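Long-range contacts in putative phenazine biosynthesis PhzC/PhzF protein (Clostridium difficile, PDB 4DUN), which belongs to the PhzF family and probably acts as an isomerase, on a substrate not identified here: residues A[45-50]-A[70-75]; A[186-191]-A[224-229]. One frame throughout, in Å; residues are numbered along the deposited sequence. Where two conformers were deposited one is given.

Contact 1: residues A[45-50]-A[70-75]. With NI (nickel (II) ion), chain D; SO4 (sulfate ion), chain B.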
ATOM      1  N   LEU A  45      -0.974  -2.581  -3.614  1.00 17.63           N
ATOM      2  CA  LEU A  45       0.327  -2.719  -4.244  1.00 16.99           C
ATOM      3  C   LEU A  45       0.395  -1.719  -5.425  1.00 19.17           C
ATOM      4  O   LEU A  45      -0.654  -1.302  -5.915  1.00 19.02           O
ATOM      5  CB  LEU A  45       0.587  -4.179  -4.674  1.00 16.93           C
ATOM      6  CG  LEU A  45       0.796  -5.165  -3.519  1.00 19.65           C
ATOM      7  CD1 LEU A  45       0.844  -6.605  -4.027  1.00 19.00           C
ATOM      8  CD2 LEU A  45       2.066  -4.820  -2.714  1.00 21.46           C
ATOM      9  N   PRO A  46       1.604  -1.284  -5.861  1.00 16.33           N
ATOM     10  CA  PRO A  46       1.701  -0.273  -6.941  1.00 15.72           C
ATOM     11  C   PRO A  46       0.804  -0.592  -8.146  1.00 18.83           C
ATOM     12  O   PRO A  46       0.125   0.294  -8.680  1.00 17.14           O
ATOM     13  CB  PRO A  46       3.178  -0.308  -7.316  1.00 17.68           C
ATOM     14  CG  PRO A  46       3.864  -0.653  -6.011  1.00 22.17           C
ATOM     15  CD  PRO A  46       2.949  -1.658  -5.349  1.00 17.74           C
ATOM     16  N   GLU A  47       0.748  -1.880  -8.509  1.00 16.06           N
ATOM     17  CA  GLU A  47      -0.187  -2.401  -9.501  1.00 15.69           C
ATOM     18  C   GLU A  47      -0.622  -3.802  -9.132  1.00 18.76           C
ATOM     19  O   GLU A  47       0.169  -4.566  -8.548  1.00 18.91           O
ATOM     20  CB  GLU A  47       0.429  -2.455 -10.925  1.00 17.98           C
ATOM     21  CG  GLU A  47       0.533  -1.126 -11.668  1.00 21.91           C
ATOM     22  CD  GLU A  47       1.752  -0.277 -11.353  1.00 31.11           C
ATOM     23  OE1 GLU A  47       2.697  -0.778 -10.695  1.00 21.54           O
ATOM     24  OE2 GLU A  47       1.741   0.916 -11.737  1.00 28.32           O
ATOM     25  N   THR A  48      -1.866  -4.151  -9.513  1.00 15.15           N
ATOM     26  CA  THR A  48      -2.383  -5.519  -9.551  1.00 15.16           C
ATOM     27  C   THR A  48      -2.671  -5.809 -11.015  1.00 17.88           C
ATOM     28  O   THR A  48      -3.440  -5.072 -11.659  1.00 17.47           O
ATOM     29  CB  THR A  48      -3.612  -5.776  -8.651  1.00 17.28           C
ATOM     30  OG1 THR A  48      -3.206  -5.565  -7.302  1.00 18.10           O
ATOM     31  CG2 THR A  48      -4.135  -7.222  -8.793  1.00 16.02           C
ATOM     32  N   ALA A  49      -2.055  -6.877 -11.533  1.00 15.28           N
ATOM     33  CA  ALA A  49      -2.248  -7.386 -12.891  1.00 15.87           C
ATOM     34  C   ALA A  49      -3.352  -8.444 -12.866  1.00 18.88           C
ATOM     35  O   ALA A  49      -3.421  -9.242 -11.922  1.00 19.08           O
ATOM     36  CB  ALA A  49      -0.949  -7.984 -13.419  1.00 17.27           C
ATOM     37  N   PHE A  50      -4.250  -8.399 -13.842  1.00 14.94           N
ATOM     38  CA  PHE A  50      -5.348  -9.365 -13.950  1.00 15.51           C
ATOM     39  C   PHE A  50      -5.187 -10.091 -15.249  1.00 19.82           C
ATOM     40  O   PHE A  50      -5.206  -9.446 -16.301  1.00 18.51           O
ATOM     41  CB  PHE A  50      -6.727  -8.672 -13.890  1.00 17.48           C
ATOM     42  CG  PHE A  50      -7.013  -8.055 -12.557  1.00 18.02           C
ATOM     43  CD1 PHE A  50      -6.603  -6.752 -12.270  1.00 19.25           C
ATOM     44  CD2 PHE A  50      -7.690  -8.772 -11.576  1.00 19.95           C
ATOM     45  CE1 PHE A  50      -6.795  -6.206 -10.998  1.00 19.05           C
ATOM     46  CE2 PHE A  50      -7.899  -8.212 -10.300  1.00 21.18           C
ATOM     47  CZ  PHE A  50      -7.446  -6.942 -10.026  1.00 17.82           C
ATOM     48  N   ASP A  70      -2.823   1.732 -19.034  1.00 20.09           N
ATOM     49  CA  ASP A  70      -2.754   1.116 -20.364  1.00 21.63           C
ATOM     50  C   ASP A  70      -1.445   0.407 -20.697  1.00 24.58           C
ATOM     51  O   ASP A  70      -1.353  -0.243 -21.744  1.00 23.29           O
ATOM     52  CB  ASP A  70      -3.045   2.175 -21.436  1.00 24.98           C
ATOM     53  CG  ASP A  70      -4.454   2.734 -21.346  1.00 34.92           C
ATOM     54  OD1 ASP A  70      -5.360   2.002 -20.867  1.00 34.35           O
ATOM     55  OD2 ASP A  70      -4.646   3.909 -21.709  1.00 38.12           O
ATOM     56  N   LEU A  71      -0.433   0.546 -19.847  1.00 20.59           N
ATOM     57  CA  LEU A  71       0.847  -0.116 -20.070  1.00 21.13           C
ATOM     58  C   LEU A  71       1.577  -0.248 -18.757  1.00 22.87           C
ATOM     59  O   LEU A  71       1.554   0.683 -17.946  1.00 21.89           O
ATOM     60  CB  LEU A  71       1.713   0.669 -21.079  1.00 22.44           C
ATOM     61  CG  LEU A  71       2.810  -0.108 -21.821  1.00 28.69           C
ATOM     62  CD1 LEU A  71       2.224  -1.195 -22.744  1.00 29.68           C
ATOM     63  CD2 LEU A  71       3.635   0.829 -22.678  1.00 32.38           C
ATOM     64  N   CYS A  72       2.257  -1.383 -18.562  1.00 18.30           N
ATOM     65  CA  CYS A  72       3.043  -1.599 -17.372  1.00 17.27           C
ATOM     66  C   CYS A  72       4.020  -2.742 -17.565  1.00 21.65           C
ATOM     67  O   CYS A  72       3.699  -3.898 -17.263  1.00 21.04           O
ATOM     68  CB  CYS A  72       2.158  -1.827 -16.159  1.00 16.69           C
ATOM     69  SG  CYS A  72       3.097  -1.850 -14.626  1.00 19.88           S
ATOM     70  N   GLY A  73       5.194  -2.419 -18.107  1.00 19.27           N
ATOM     71  CA  GLY A  73       6.217  -3.421 -18.383  1.00 19.20           C
ATOM     72  C   GLY A  73       6.648  -4.258 -17.183  1.00 21.11           C
ATOM     73  O   GLY A  73       6.748  -5.481 -17.291  1.00 20.88           O
ATOM     74  N   HIS A  74       6.909  -3.621 -16.035  1.00 18.09           N
ATOM     75  CA  HIS A  74       7.403  -4.347 -14.853  1.00 17.09           C
ATOM     76  C   HIS A  74       6.318  -5.318 -14.295  1.00 19.69           C
ATOM     77  O   HIS A  74       6.664  -6.459 -13.944  1.00 17.78           O
ATOM     78  CB  HIS A  74       7.962  -3.376 -13.763  1.00 17.59           C
ATOM     79  CG  HIS A  74       7.039  -2.227 -13.409  1.00 20.54           C
ATOM     80  ND1 HIS A  74       6.069  -2.356 -12.428  1.00 21.59           N
ATOM     81  CD2 HIS A  74       7.004  -0.954 -13.888  1.00 22.39           C
ATOM     82  CE1 HIS A  74       5.469  -1.173 -12.342  1.00 20.62           C
ATOM     83  NE2 HIS A  74       5.971  -0.306 -13.220  1.00 21.49           N
ATOM     84  N   ALA A  75       5.020  -4.923 -14.287  1.00 18.24           N
ATOM     85  CA  ALA A  75       3.983  -5.863 -13.808  1.00 17.95           C
ATOM     86  C   ALA A  75       3.718  -6.941 -14.853  1.00 18.53           C
ATOM     87  O   ALA A  75       3.304  -8.040 -14.486  1.00 17.47           O
ATOM     88  CB  ALA A  75       2.686  -5.141 -13.450  1.00 18.72           C
TER
HETATM   89 NI    NI D 303       5.457   1.605 -13.709  0.80 17.91          NI
HETATM   90  S   SO4 B 301       7.958  -0.195 -17.762  0.80 19.17           S
HETATM   91  O1  SO4 B 301       6.528  -0.003 -17.576  0.80 22.25           O
HETATM   92  O2  SO4 B 301       8.261  -0.793 -19.082  0.80 22.96           O
HETATM   93  O3  SO4 B 301       8.568   1.096 -17.672  0.80 22.18           O
HETATM   94  O4  SO4 B 301       8.449  -1.099 -16.735  0.80 22.40           O
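Glu47 and His74 meet at the predicted active site of this PhzF protein, which has the two-lobed fold of the diaminopimelate epimerase clan; here strand 47-54 faces the start of helix 73-87. Cys72, the N-cap of that helix, points SG at the Glu47 carboxylate (chi1 -171°, anti to the backbone N), 3.9 Å from Glu47 CD. The sulfur lies over one face of the His74 ring and accepts a weak capping bond from Ala75 N; cysteine suits the N-cap, its short side chain bringing sulfur back over the first turn. Gly73, with no side chain, lets a sulfate, probably from the crystallisation liquor, settle against the helix start: Gly73 N donates to sulfate O1 at 2.8 Å, and His74 N adds a weak bond to O4. With CG between backbone N and carbonyl carbon (chi1 50°), the His74 ring swings toward Glu47 and binds nickel through NE2 at 2.0 Å, alongside five other ligand atoms. Its CE1 edge meets Glu47 OE1 at 3.2 Å, in the ring plane, although carboxylate and ring are inclined by 67°. Ala75 is small enough for close approach: its CB lies 4.3 Å from Glu47 CB, its O 4.4 Å from Ala49 CB.

Contact 2: residues A[186-191]-A[224-229]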
ATOM      1  N   ASP A 186      27.352  -1.532 -15.707  1.00 21.84           N
ATOM      2  CA  ASP A 186      27.744  -0.620 -16.783  1.00 21.54           C
ATOM      3  C   ASP A 186      27.222   0.779 -16.528  1.00 24.30           C
ATOM      4  O   ASP A 186      27.962   1.753 -16.708  1.00 22.55           O
ATOM      5  CB  ASP A 186      27.271  -1.134 -18.153  1.00 22.29           C
ATOM      6  CG  ASP A 186      28.003  -2.384 -18.530  1.00 26.91           C
ATOM      7  OD1 ASP A 186      29.188  -2.281 -18.915  1.00 27.08           O
ATOM      8  OD2 ASP A 186      27.424  -3.474 -18.369  1.00 25.25           O
ATOM      9  N   PHE A 187      25.940   0.886 -16.113  1.00 19.81           N
ATOM     10  CA  PHE A 187      25.330   2.167 -15.815  1.00 17.31           C
ATOM     11  C   PHE A 187      24.270   2.002 -14.767  1.00 21.09           C
ATOM     12  O   PHE A 187      23.827   0.881 -14.492  1.00 20.58           O
ATOM     13  CB  PHE A 187      24.774   2.867 -17.073  1.00 17.80           C
ATOM     14  CG  PHE A 187      23.656   2.172 -17.814  1.00 17.80           C
ATOM     15  CD1 PHE A 187      23.931   1.296 -18.855  1.00 20.70           C
ATOM     16  CD2 PHE A 187      22.322   2.447 -17.508  1.00 18.61           C
ATOM     17  CE1 PHE A 187      22.898   0.725 -19.599  1.00 21.68           C
ATOM     18  CE2 PHE A 187      21.286   1.879 -18.249  1.00 19.00           C
ATOM     19  CZ  PHE A 187      21.581   1.009 -19.284  1.00 18.62           C
ATOM     20  N   VAL A 188      23.870   3.133 -14.164  1.00 17.50           N
ATOM     21  CA  VAL A 188      22.870   3.153 -13.113  1.00 17.60           C
ATOM     22  C   VAL A 188      21.887   4.249 -13.389  1.00 19.34           C
ATOM     23  O   VAL A 188      22.211   5.202 -14.107  1.00 17.83           O
ATOM     24  CB  VAL A 188      23.493   3.317 -11.687  1.00 21.79           C
ATOM     25  CG1 VAL A 188      24.388   2.136 -11.316  1.00 21.99           C
ATOM     26  CG2 VAL A 188      24.250   4.651 -11.538  1.00 22.00           C
ATOM     27  N   SER A 189      20.714   4.157 -12.776  1.00 15.84           N
ATOM     28  CA  SER A 189      19.697   5.216 -12.880  1.00 15.52           C
ATOM     29  C   SER A 189      18.723   5.136 -11.717  1.00 18.86           C
ATOM     30  O   SER A 189      18.713   4.164 -10.969  1.00 18.06           O
ATOM     31  CB  SER A 189      18.936   5.164 -14.207  1.00 16.36           C
ATOM     32  OG  SER A 189      18.044   4.055 -14.255  1.00 18.28           O
ATOM     33  N   ARG A 190      17.995   6.214 -11.522  1.00 15.49           N
ATOM     34  CA  ARG A 190      16.873   6.342 -10.606  1.00 15.52           C
ATOM     35  C   ARG A 190      15.795   7.085 -11.385  1.00 19.52           C
ATOM     36  O   ARG A 190      16.112   7.965 -12.195  1.00 19.63           O
ATOM     37  CB  ARG A 190      17.235   7.030  -9.291  1.00 15.79           C
ATOM     38  CG  ARG A 190      18.110   6.151  -8.384  1.00 18.51           C
ATOM     39  CD  ARG A 190      18.651   6.943  -7.232  1.00 18.52           C
ATOM     40  NE  ARG A 190      17.601   7.272  -6.274  1.00 21.31           N
ATOM     41  CZ  ARG A 190      17.706   8.199  -5.331  1.00 30.85           C
ATOM     42  NH1 ARG A 190      18.828   8.915  -5.208  1.00 20.37           N
ATOM     43  NH2 ARG A 190      16.696   8.423  -4.502  1.00 21.85           N
ATOM     44  N   TYR A 191      14.542   6.681 -11.197  1.00 16.12           N
ATOM     45  CA  TYR A 191      13.417   7.243 -11.941  1.00 16.36           C
ATOM     46  C   TYR A 191      12.402   7.820 -10.959  1.00 20.02           C
ATOM     47  O   TYR A 191      11.919   7.105 -10.081  1.00 18.97           O
ATOM     48  CB  TYR A 191      12.789   6.142 -12.827  1.00 17.52           C
ATOM     49  CG  TYR A 191      11.711   6.623 -13.770  1.00 17.87           C
ATOM     50  CD1 TYR A 191      10.403   6.807 -13.330  1.00 20.42           C
ATOM     51  CD2 TYR A 191      11.960   6.756 -15.132  1.00 19.25           C
ATOM     52  CE1 TYR A 191       9.391   7.217 -14.209  1.00 22.08           C
ATOM     53  CE2 TYR A 191      10.962   7.174 -16.018  1.00 20.24           C
ATOM     54  CZ  TYR A 191       9.678   7.402 -15.551  1.00 23.96           C
ATOM     55  OH  TYR A 191       8.692   7.801 -16.420  1.00 23.58           O
ATOM     56  N   VAL A 224      24.801  -4.439 -18.331  0.50 22.61           N
ATOM     57  CA  VAL A 224      23.996  -4.664 -17.141  0.50 21.10           C
ATOM     58  C   VAL A 224      23.785  -3.285 -16.511  0.50 24.76           C
ATOM     59  O   VAL A 224      24.712  -2.468 -16.463  0.50 24.49           O
ATOM     60  CB  VAL A 224      24.552  -5.732 -16.150  0.50 25.39           C
ATOM     61  CG1 VAL A 224      25.819  -5.256 -15.432  0.50 25.59           C
ATOM     62  CG2 VAL A 224      23.473  -6.162 -15.151  0.50 24.72           C
ATOM     63  N   ALA A 225      22.552  -3.015 -16.096  1.00 20.82           N
ATOM     64  CA  ALA A 225      22.164  -1.751 -15.473  1.00 20.23           C
ATOM     65  C   ALA A 225      21.564  -2.011 -14.112  1.00 22.85           C
ATOM     66  O   ALA A 225      20.959  -3.061 -13.879  1.00 22.62           O
ATOM     67  CB  ALA A 225      21.151  -1.025 -16.352  1.00 20.09           C
ATOM     68  N   ALA A 226      21.709  -1.052 -13.224  1.00 19.49           N
ATOM     69  CA  ALA A 226      21.072  -1.124 -11.912  1.00 18.51           C
ATOM     70  C   ALA A 226      20.180   0.083 -11.765  1.00 20.48           C
ATOM     71  O   ALA A 226      20.491   1.159 -12.285  1.00 20.75           O
ATOM     72  CB  ALA A 226      22.121  -1.161 -10.789  1.00 19.90           C
ATOM     73  N   GLN A 227      19.049  -0.102 -11.115  1.00 16.71           N
ATOM     74  CA  GLN A 227      18.158   0.994 -10.761  1.00 16.11           C
ATOM     75  C   GLN A 227      18.335   1.132  -9.264  1.00 21.11           C
ATOM     76  O   GLN A 227      18.025   0.191  -8.529  1.00 19.35           O
ATOM     77  CB  GLN A 227      16.699   0.757 -11.197  1.00 15.85           C
ATOM     78  CG  GLN A 227      15.890   2.047 -11.010  1.00 18.35           C
ATOM     79  CD  GLN A 227      14.750   2.197 -11.975  1.00 24.43           C
ATOM     80  OE1 GLN A 227      14.823   1.777 -13.143  1.00 20.42           O
ATOM     81  NE2 GLN A 227      13.671   2.822 -11.512  1.00 18.28           N
ATOM     82  N   LEU A 228      18.936   2.250  -8.827  1.00 18.82           N
ATOM     83  CA  LEU A 228      19.353   2.440  -7.444  1.00 18.06           C
ATOM     84  C   LEU A 228      18.263   3.049  -6.554  1.00 21.30           C
ATOM     85  O   LEU A 228      18.495   4.003  -5.804  1.00 22.19           O
ATOM     86  CB  LEU A 228      20.663   3.266  -7.412  1.00 17.95           C
ATOM     87  CG  LEU A 228      21.867   2.621  -8.125  1.00 21.06           C
ATOM     88  CD1 LEU A 228      23.094   3.522  -8.015  1.00 21.61           C
ATOM     89  CD2 LEU A 228      22.184   1.187  -7.576  1.00 22.06           C
ATOM     90  N   SER A 229      17.074   2.441  -6.600  1.00 17.85           N
ATOM     91  CA  SER A 229      15.965   2.771  -5.711  1.00 18.45           C
ATOM     92  C   SER A 229      16.246   2.084  -4.368  1.00 24.12           C
ATOM     93  O   SER A 229      17.156   1.248  -4.307  1.00 23.40           O
ATOM     94  CB  SER A 229      14.650   2.265  -6.312  1.00 19.52           C
ATOM     95  OG  SER A 229      14.763   0.869  -6.558  1.00 22.56           O
TER
HETATM   96  O   HOH W   1      19.462   1.949 -15.000  1.00 18.87           O
HETATM   97  O   HOH W   2      15.273   3.935 -14.869  1.00 19.59           O
HETATM   98  O   HOH W   3      14.471   4.715  -9.150  1.00 18.65           O
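Asp186 and Val224 open a parallel strand pair, 187-191 beside 224-227, in the second lobe of the epimerase-like fold, with a pair of hydrogen bonds: Asp186 N donates to Val224 O at 2.9 Å, and Val224 N returns a nearly straight bond (168°) to Asp186 OD2 at 2.8 Å, on the anti side of the carboxylate. The acid thus stands in for a strand carbonyl, while its OD1 makes a salt bridge to Lys220. The regular parallel pattern follows: Ala226 N to Phe187 O (3.1 Å), Ser189 N to Ala226 O (3.0 Å) and Leu228 N to Ser189 O (2.9 Å); Leu228, the centre of an inverse gamma turn, ends the pairing. Ala226 O also accepts from a water that bonds Ser189 OG, and a second water joins this buried hydroxyl to Gln227 OE1. The Gln227 amide is used at both ends, OE1 also accepting from Thr203 N, and NE2 donating to Asp200 O and to a third water shared with Tyr191 N. Arg190 lays CD 3.3 Å from Leu228 O and carries its guanidinium on to Glu199 and the carbonyls of Val157 and Tyr160. Phe187 CG lies between backbone N and carbonyl carbon (chi1 63°), which sets the ring against Ala225 CB in a CH-pi contact, 3.5 Å from CE2. On the other side of the sheet, Val188 CB packs 3.7 Å from Leu228 CD1. Phe187 and Ser189 rest on helix 207-218, Val188 and Leu228 on helix 154-159; strands 176-181 and 233-239 flank the pair.

Both segments of contact 1 precede those of contact 2 in the sequence; the centres are about 20 Å apart and the nearest atoms about 8 Å. They belong to different lobes of the epimerase-like fold, one at the junction of strand 47-54 and helix 73-87, the other between strands 187-193 and 222-227 beside helix 207-218. The cleft brings them together: the side chain of Tyr191 in contact 2 comes within about 10 Å of that of Glu47 and about 7 Å of the nickel held by His74. The sulfate at contact 1 also bonds Gly204 and Ser205, just ahead of helix 207-218, and so spans the lobes, consistent with an anion-accepting pocket between them.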